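Local coordinates for protein type II restriction enzyme BsoBI (Geobacillus stearothermophilus, PDB 1DC1) that recognises the double-stranded DNA sequence 5'-CYCGRG-3' and cleaves it after the first cytosine, acting as a homodimeric type II restriction endonuclease, at residues 276-281 against 317-322; 61-66 against 93-98. All coordinates share one frame; numbering follows the deposited sequence.

Interaction 1. Residues 276-281 against 317-322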
ATOM      1  N   LYS D 276       5.258  22.553 -15.432  1.00 17.71           N
ATOM      2  CA  LYS D 276       6.440  22.015 -14.742  1.00 17.20           C
ATOM      3  C   LYS D 276       5.958  20.829 -13.910  1.00 15.42           C
ATOM      4  O   LYS D 276       4.787  20.771 -13.549  1.00 13.75           O
ATOM      5  CB  LYS D 276       7.059  23.050 -13.782  1.00 17.17           C
ATOM      6  CG  LYS D 276       7.658  24.271 -14.471  1.00 18.52           C
ATOM      7  CD  LYS D 276       8.070  25.272 -13.410  1.00 16.35           C
ATOM      8  CE  LYS D 276       8.661  26.518 -14.003  1.00 26.33           C
ATOM      9  NZ  LYS D 276       8.490  26.584 -15.479  1.00 33.54           N
ATOM     10  N   THR D 277       6.844  19.885 -13.626  1.00 12.77           N
ATOM     11  CA  THR D 277       6.458  18.739 -12.800  1.00 12.72           C
ATOM     12  C   THR D 277       7.507  18.527 -11.719  1.00 17.99           C
ATOM     13  O   THR D 277       8.694  18.765 -11.930  1.00 15.14           O
ATOM     14  CB  THR D 277       6.301  17.408 -13.604  1.00 12.47           C
ATOM     15  OG1 THR D 277       7.520  17.133 -14.278  1.00 13.73           O
ATOM     16  CG2 THR D 277       5.097  17.485 -14.605  1.00 11.81           C
ATOM     17  N   ILE D 278       7.066  18.122 -10.532  1.00 16.51           N
ATOM     18  CA  ILE D 278       8.015  17.891  -9.441  1.00 15.29           C
ATOM     19  C   ILE D 278       7.643  16.624  -8.656  1.00 13.51           C
ATOM     20  O   ILE D 278       6.503  16.165  -8.682  1.00 12.13           O
ATOM     21  CB  ILE D 278       8.126  19.139  -8.414  1.00 12.21           C
ATOM     22  CG1 ILE D 278       6.826  19.305  -7.598  1.00 14.46           C
ATOM     23  CG2 ILE D 278       8.490  20.426  -9.144  1.00 12.59           C
ATOM     24  CD1 ILE D 278       6.897  20.434  -6.548  1.00 13.86           C
ATOM     25  N   PHE D 279       8.649  16.065  -7.993  1.00 14.07           N
ATOM     26  CA  PHE D 279       8.492  14.917  -7.119  1.00 14.43           C
ATOM     27  C   PHE D 279       9.227  15.232  -5.822  1.00 14.46           C
ATOM     28  O   PHE D 279      10.417  15.558  -5.841  1.00 12.64           O
ATOM     29  CB  PHE D 279       9.091  13.645  -7.692  1.00 12.82           C
ATOM     30  CG  PHE D 279       8.951  12.483  -6.761  1.00 12.34           C
ATOM     31  CD1 PHE D 279       7.738  11.790  -6.678  1.00 12.56           C
ATOM     32  CD2 PHE D 279       9.985  12.131  -5.889  1.00 14.38           C
ATOM     33  CE1 PHE D 279       7.549  10.768  -5.735  1.00 16.08           C
ATOM     34  CE2 PHE D 279       9.800  11.088  -4.928  1.00 14.71           C
ATOM     35  CZ  PHE D 279       8.584  10.422  -4.862  1.00 14.94           C
ATOM     36  N   ILE D 280       8.524  15.145  -4.700  1.00 11.08           N
ATOM     37  CA  ILE D 280       9.131  15.390  -3.391  1.00 11.25           C
ATOM     38  C   ILE D 280       8.839  14.134  -2.585  1.00 10.85           C
ATOM     39  O   ILE D 280       7.708  13.701  -2.516  1.00 12.74           O
ATOM     40  CB  ILE D 280       8.471  16.601  -2.670  1.00 14.02           C
ATOM     41  CG1 ILE D 280       8.607  17.856  -3.537  1.00 12.34           C
ATOM     42  CG2 ILE D 280       9.051  16.793  -1.269  1.00 12.72           C
ATOM     43  CD1 ILE D 280       7.686  19.011  -3.081  1.00 12.59           C
ATOM     44  N   GLY D 281       9.869  13.541  -1.993  1.00 11.72           N
ATOM     45  CA  GLY D 281       9.645  12.335  -1.215  1.00 12.30           C
ATOM     46  C   GLY D 281      10.489  12.272   0.049  1.00 10.52           C
ATOM     47  O   GLY D 281      11.618  12.708   0.028  1.00 12.54           O
ATOM     48  N   CYS D 317      11.088  25.286  -2.415  1.00 15.08           N
ATOM     49  CA  CYS D 317       9.998  26.212  -2.061  1.00 19.59           C
ATOM     50  C   CYS D 317      10.271  27.652  -2.517  1.00 18.69           C
ATOM     51  O   CYS D 317       9.384  28.345  -2.991  1.00 16.86           O
ATOM     52  CB  CYS D 317       9.756  26.179  -0.544  1.00 16.64           C
ATOM     53  SG  CYS D 317       8.868  24.696  -0.077  1.00 18.43           S
ATOM     54  N   ARG D 318      11.503  28.108  -2.369  1.00 18.62           N
ATOM     55  CA  ARG D 318      11.851  29.446  -2.824  1.00 18.64           C
ATOM     56  C   ARG D 318      11.692  29.485  -4.352  1.00 20.61           C
ATOM     57  O   ARG D 318      11.171  30.447  -4.907  1.00 19.96           O
ATOM     58  CB  ARG D 318      13.266  29.756  -2.347  1.00 23.72           C
ATOM     59  CG  ARG D 318      13.942  30.882  -3.048  1.00 41.69           C
ATOM     60  CD  ARG D 318      15.194  31.315  -2.286  1.00 52.19           C
ATOM     61  NE  ARG D 318      15.465  32.739  -2.516  1.00 64.90           N
ATOM     62  CZ  ARG D 318      16.613  33.241  -2.971  1.00 64.89           C
ATOM     63  NH1 ARG D 318      17.641  32.442  -3.261  1.00 64.60           N
ATOM     64  NH2 ARG D 318      16.731  34.559  -3.123  1.00 71.94           N
ATOM     65  N   TRP D 319      12.102  28.414  -5.020  1.00 17.75           N
ATOM     66  CA  TRP D 319      11.950  28.323  -6.448  1.00 18.25           C
ATOM     67  C   TRP D 319      10.448  28.335  -6.828  1.00 23.18           C
ATOM     68  O   TRP D 319      10.054  29.022  -7.788  1.00 21.52           O
ATOM     69  CB  TRP D 319      12.608  27.037  -6.930  1.00 16.12           C
ATOM     70  CG  TRP D 319      12.254  26.689  -8.358  1.00 20.87           C
ATOM     71  CD1 TRP D 319      12.734  27.280  -9.497  1.00 19.95           C
ATOM     72  CD2 TRP D 319      11.344  25.677  -8.788  1.00 20.47           C
ATOM     73  NE1 TRP D 319      12.186  26.702 -10.603  1.00 23.06           N
ATOM     74  CE2 TRP D 319      11.329  25.709 -10.204  1.00 23.15           C
ATOM     75  CE3 TRP D 319      10.537  24.743  -8.117  1.00 20.25           C
ATOM     76  CZ2 TRP D 319      10.541  24.844 -10.961  1.00 19.50           C
ATOM     77  CZ3 TRP D 319       9.752  23.881  -8.874  1.00 18.43           C
ATOM     78  CH2 TRP D 319       9.760  23.937 -10.278  1.00 20.30           C
ATOM     79  N   ILE D 320       9.618  27.576  -6.089  1.00 17.35           N
ATOM     80  CA  ILE D 320       8.192  27.500  -6.393  1.00 18.16           C
ATOM     81  C   ILE D 320       7.511  28.853  -6.329  1.00 18.13           C
ATOM     82  O   ILE D 320       6.699  29.194  -7.182  1.00 20.19           O
ATOM     83  CB  ILE D 320       7.461  26.533  -5.428  1.00 20.71           C
ATOM     84  CG1 ILE D 320       7.465  25.144  -6.050  1.00 22.20           C
ATOM     85  CG2 ILE D 320       5.981  26.968  -5.200  1.00 25.08           C
ATOM     86  CD1 ILE D 320       7.052  24.064  -5.094  1.00 27.38           C
ATOM     87  N   ILE D 321       7.858  29.610  -5.301  1.00 18.32           N
ATOM     88  CA  ILE D 321       7.288  30.918  -5.066  1.00 22.13           C
ATOM     89  C   ILE D 321       7.645  31.912  -6.186  1.00 26.10           C
ATOM     90  O   ILE D 321       6.896  32.862  -6.466  1.00 24.12           O
ATOM     91  CB  ILE D 321       7.761  31.441  -3.650  1.00 25.45           C
ATOM     92  CG1 ILE D 321       6.924  30.787  -2.546  1.00 22.23           C
ATOM     93  CG2 ILE D 321       7.621  32.921  -3.549  1.00 30.11           C
ATOM     94  CD1 ILE D 321       7.743  30.465  -1.400  1.00 29.91           C
ATOM     95  N   ASN D 322       8.776  31.671  -6.838  1.00 23.11           N
ATOM     96  CA  ASN D 322       9.235  32.558  -7.899  1.00 28.34           C
ATOM     97  C   ASN D 322       8.912  32.113  -9.299  1.00 29.44           C
ATOM     98  O   ASN D 322       9.285  32.795 -10.226  1.00 33.91           O
ATOM     99  CB  ASN D 322      10.743  32.790  -7.759  1.00 32.66           C
ATOM    100  CG  ASN D 322      11.077  33.761  -6.629  1.00 39.49           C
ATOM    101  OD1 ASN D 322      10.838  34.973  -6.753  1.00 46.20           O
ATOM    102  ND2 ASN D 322      11.617  33.237  -5.515  1.00 37.27           N
TER
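I278 faces W319 and I320 from the central sheet of the PDDEXK nuclease fold, where strand 276-281 runs parallel to 235-242, the strand carrying the predicted magnesium ligands E240 and K242. Its CB points at helix 310-321, whose last turns pack on this face; F279 points to the other face and meets W254 of helix 247-270. From CB the side chain forks. CG2 reaches the edge of the W319 indole near its plane, 3.7 Å from W319 CZ3. CG1, wedged between N and C by a chi1 of 69°, extends to CD1, which meets I320 CD1 at 3.9 Å, the two side chains nearly perpendicular. W319 holds CG anti to its own N (chi1 168°), which swings the six-membered ring out to the strand. K276 adds its aliphatic chain obliquely to the ring, with K276 CD 3.5 Å from W319 CZ2. With an alanine in place of W319, the CG2 of I278 and the methylenes of K276 would probably lose their common partner, opening a gap between strand and helix beside L237 and N303. Beyond CD, the lysine chain stays near the indole, K276 CE lying 3.9 Å from W319 CZ2.

Interaction 2. Residues 61-66 against 93-98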
ATOM      1  N   ASP D  61     -26.914 -13.864  23.345  1.00 20.31           N
ATOM      2  CA  ASP D  61     -27.568 -12.696  23.912  1.00 21.16           C
ATOM      3  C   ASP D  61     -27.016 -11.399  23.321  1.00 17.89           C
ATOM      4  O   ASP D  61     -27.707 -10.377  23.318  1.00 22.69           O
ATOM      5  CB  ASP D  61     -27.402 -12.683  25.439  1.00 24.93           C
ATOM      6  CG  ASP D  61     -28.336 -13.660  26.160  1.00 31.11           C
ATOM      7  OD1 ASP D  61     -29.370 -14.071  25.571  1.00 26.21           O
ATOM      8  OD2 ASP D  61     -28.012 -14.003  27.324  1.00 35.49           O
ATOM      9  N   LEU D  62     -25.786 -11.450  22.811  1.00 19.80           N
ATOM     10  CA  LEU D  62     -25.129 -10.268  22.222  1.00 24.01           C
ATOM     11  C   LEU D  62     -25.926  -9.746  21.014  1.00 23.00           C
ATOM     12  O   LEU D  62     -25.864  -8.552  20.697  1.00 23.49           O
ATOM     13  CB  LEU D  62     -23.650 -10.607  21.833  1.00 17.91           C
ATOM     14  CG  LEU D  62     -22.677 -11.094  22.953  1.00 15.81           C
ATOM     15  CD1 LEU D  62     -21.420 -11.723  22.388  1.00 18.38           C
ATOM     16  CD2 LEU D  62     -22.321  -9.910  23.847  1.00 17.23           C
ATOM     17  N   LEU D  63     -26.679 -10.642  20.377  1.00 19.89           N
ATOM     18  CA  LEU D  63     -27.492 -10.280  19.223  1.00 22.34           C
ATOM     19  C   LEU D  63     -28.610  -9.296  19.567  1.00 23.59           C
ATOM     20  O   LEU D  63     -29.188  -8.655  18.688  1.00 26.56           O
ATOM     21  CB  LEU D  63     -28.101 -11.530  18.639  1.00 21.20           C
ATOM     22  CG  LEU D  63     -27.042 -12.452  18.075  1.00 23.20           C
ATOM     23  CD1 LEU D  63     -27.625 -13.804  17.637  1.00 18.45           C
ATOM     24  CD2 LEU D  63     -26.437 -11.706  16.903  1.00 26.78           C
ATOM     25  N   TYR D  64     -28.935  -9.188  20.846  1.00 24.99           N
ATOM     26  CA  TYR D  64     -30.008  -8.285  21.258  1.00 28.31           C
ATOM     27  C   TYR D  64     -29.573  -6.919  21.765  1.00 26.04           C
ATOM     28  O   TYR D  64     -30.406  -6.065  22.053  1.00 28.25           O
ATOM     29  CB  TYR D  64     -30.891  -8.962  22.297  1.00 31.26           C
ATOM     30  CG  TYR D  64     -31.331 -10.303  21.821  1.00 41.39           C
ATOM     31  CD1 TYR D  64     -31.889 -10.446  20.555  1.00 49.47           C
ATOM     32  CD2 TYR D  64     -31.101 -11.437  22.586  1.00 44.23           C
ATOM     33  CE1 TYR D  64     -32.192 -11.681  20.055  1.00 60.36           C
ATOM     34  CE2 TYR D  64     -31.397 -12.676  22.112  1.00 58.91           C
ATOM     35  CZ  TYR D  64     -31.939 -12.805  20.837  1.00 64.88           C
ATOM     36  OH  TYR D  64     -32.188 -14.063  20.319  1.00 76.83           O
ATOM     37  N   LEU D  65     -28.272  -6.711  21.880  1.00 22.31           N
ATOM     38  CA  LEU D  65     -27.754  -5.417  22.293  1.00 17.14           C
ATOM     39  C   LEU D  65     -27.507  -4.633  20.987  1.00 17.61           C
ATOM     40  O   LEU D  65     -26.425  -4.687  20.389  1.00 20.67           O
ATOM     41  CB  LEU D  65     -26.477  -5.623  23.095  1.00 18.88           C
ATOM     42  CG  LEU D  65     -26.607  -6.623  24.266  1.00 18.08           C
ATOM     43  CD1 LEU D  65     -25.265  -6.898  24.926  1.00 13.99           C
ATOM     44  CD2 LEU D  65     -27.556  -6.037  25.260  1.00 23.08           C
ATOM     45  N   GLU D  66     -28.527  -3.900  20.534  1.00 22.29           N
ATOM     46  CA  GLU D  66     -28.383  -3.192  19.274  1.00 26.23           C
ATOM     47  C   GLU D  66     -27.208  -2.227  19.226  1.00 23.42           C
ATOM     48  O   GLU D  66     -26.581  -2.060  18.177  1.00 28.22           O
ATOM     49  CB  GLU D  66     -29.704  -2.516  18.882  1.00 31.81           C
ATOM     50  CG  GLU D  66     -30.208  -1.505  19.884  1.00 39.29           C
ATOM     51  CD  GLU D  66     -31.452  -0.720  19.406  1.00 43.38           C
ATOM     52  OE1 GLU D  66     -32.369  -1.307  18.776  1.00 34.72           O
ATOM     53  OE2 GLU D  66     -31.500   0.502  19.687  1.00 50.16           O
ATOM     54  N   GLU D  93     -24.774 -13.030   8.770  1.00 17.28           N
ATOM     55  CA  GLU D  93     -24.116 -14.300   8.710  1.00 22.62           C
ATOM     56  C   GLU D  93     -22.719 -14.213   9.325  1.00 17.56           C
ATOM     57  O   GLU D  93     -22.313 -15.093  10.061  1.00 15.89           O
ATOM     58  CB  GLU D  93     -24.048 -14.720   7.273  1.00 30.87           C
ATOM     59  CG  GLU D  93     -24.380 -16.140   7.051  1.00 57.91           C
ATOM     60  CD  GLU D  93     -23.994 -16.552   5.647  1.00 71.30           C
ATOM     61  OE1 GLU D  93     -24.675 -16.075   4.683  1.00 78.01           O
ATOM     62  OE2 GLU D  93     -23.007 -17.333   5.526  1.00 77.39           O
ATOM     63  N   SER D  94     -21.998 -13.150   9.022  1.00 13.48           N
ATOM     64  CA  SER D  94     -20.662 -12.966   9.566  1.00 17.21           C
ATOM     65  C   SER D  94     -20.739 -12.914  11.093  1.00 16.50           C
ATOM     66  O   SER D  94     -19.902 -13.480  11.780  1.00 14.56           O
ATOM     67  CB  SER D  94     -20.035 -11.631   9.064  1.00 18.43           C
ATOM     68  OG  SER D  94     -18.624 -11.584   9.302  1.00 17.24           O
ATOM     69  N   ILE D  95     -21.739 -12.215  11.623  1.00 15.91           N
ATOM     70  CA  ILE D  95     -21.847 -12.107  13.070  1.00 15.92           C
ATOM     71  C   ILE D  95     -22.158 -13.477  13.659  1.00 14.68           C
ATOM     72  O   ILE D  95     -21.595 -13.841  14.679  1.00 13.54           O
ATOM     73  CB  ILE D  95     -22.911 -11.045  13.507  1.00 13.46           C
ATOM     74  CG1 ILE D  95     -22.438  -9.623  13.156  1.00 16.57           C
ATOM     75  CG2 ILE D  95     -23.150 -11.130  15.034  1.00 14.23           C
ATOM     76  CD1 ILE D  95     -23.535  -8.578  13.250  1.00 13.47           C
ATOM     77  N   ASN D  96     -23.030 -14.248  13.017  1.00 15.76           N
ATOM     78  CA  ASN D  96     -23.321 -15.589  13.520  1.00 18.09           C
ATOM     79  C   ASN D  96     -22.066 -16.464  13.503  1.00 13.86           C
ATOM     80  O   ASN D  96     -21.849 -17.277  14.409  1.00 15.98           O
ATOM     81  CB  ASN D  96     -24.456 -16.236  12.713  1.00 18.30           C
ATOM     82  CG  ASN D  96     -25.789 -15.499  12.905  1.00 26.96           C
ATOM     83  OD1 ASN D  96     -26.049 -14.903  13.972  1.00 26.78           O
ATOM     84  ND2 ASN D  96     -26.635 -15.520  11.871  1.00 31.66           N
ATOM     85  N   ASN D  97     -21.218 -16.275  12.499  1.00 15.19           N
ATOM     86  CA  ASN D  97     -19.998 -17.072  12.419  1.00 17.66           C
ATOM     87  C   ASN D  97     -19.118 -16.762  13.612  1.00 14.09           C
ATOM     88  O   ASN D  97     -18.509 -17.652  14.196  1.00 16.73           O
ATOM     89  CB  ASN D  97     -19.271 -16.769  11.120  1.00 19.43           C
ATOM     90  CG  ASN D  97     -20.016 -17.317   9.898  1.00 28.29           C
ATOM     91  OD1 ASN D  97     -20.849 -18.243  10.020  1.00 25.25           O
ATOM     92  ND2 ASN D  97     -19.729 -16.747   8.716  1.00 26.52           N
ATOM     93  N   LEU D  98     -19.074 -15.487  13.984  1.00 13.15           N
ATOM     94  CA  LEU D  98     -18.259 -15.070  15.112  1.00 12.35           C
ATOM     95  C   LEU D  98     -18.802 -15.741  16.376  1.00  9.65           C
ATOM     96  O   LEU D  98     -18.044 -16.308  17.184  1.00 14.84           O
ATOM     97  CB  LEU D  98     -18.309 -13.527  15.240  1.00 17.44           C
ATOM     98  CG  LEU D  98     -17.768 -13.010  16.576  1.00 13.97           C
ATOM     99  CD1 LEU D  98     -16.280 -13.335  16.730  1.00 14.15           C
ATOM    100  CD2 LEU D  98     -18.063 -11.491  16.689  1.00 13.39           C
TER
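Two flat groups flank L63, the carboxamide of N96 on helix 88-103 and the phenol ring of Y64, its neighbour in the chain. The carboxamide presents its oxygen, with N96 OD1 4.1 Å from L63 CD1, while N96 ND2 is turned back, 6.1 Å from that methyl. L63 CB sits over one face of the Y64 ring, near its margin, 4.3 Å from the plane. Beyond CB, the leucine chain leaves the ring and heads for the helix. A chi1 of -65° sets CG beside the backbone N, and the fork then divides the work: CD1 goes to N96, and L63 CD2 meets the branch methyl of I95, 3.8 Å from I95 CG2. The leucine and isoleucine side chains run antiparallel where they pass. This joins the irregular turn 61-64, in the loop between helices 21-53 and 69-75, to the side of helix 88-103. L72 of helix 69-75 also touches I95, and I99, one turn on, also touches L63. A bound 1,4-dioxane, probably from the crystallisation liquor, lies against I95. With one methyl-methyl contact, one looser methyl-to-oxygen approach and 85 Å² buried, the junction rests on van der Waals packing, which sets few directional demands.

Overall arrangement
From the N terminus the chain first runs through helix 21-53 and the loop holding 61-66. Interaction 2 then closes a short, mainly helical excursion of 26 intervening residues by bringing helix 88-103 back against that loop. Next come the long helix 110-152 and most of the mixed sheet before interaction 1 begins with strand 276-281. It closes on the C-terminal helix 310-321 after 35 intervening residues. The loops are in series and neither nest nor cross. The centres of the two contacts lie about 53 Å apart, on opposite sides of the chain's centre: interaction 2 ties helical elements remote from the annotated sites, interaction 1 joins a central-sheet strand to the C-terminal helix. Helix 110-152 touches both second segments, at L98 and C317.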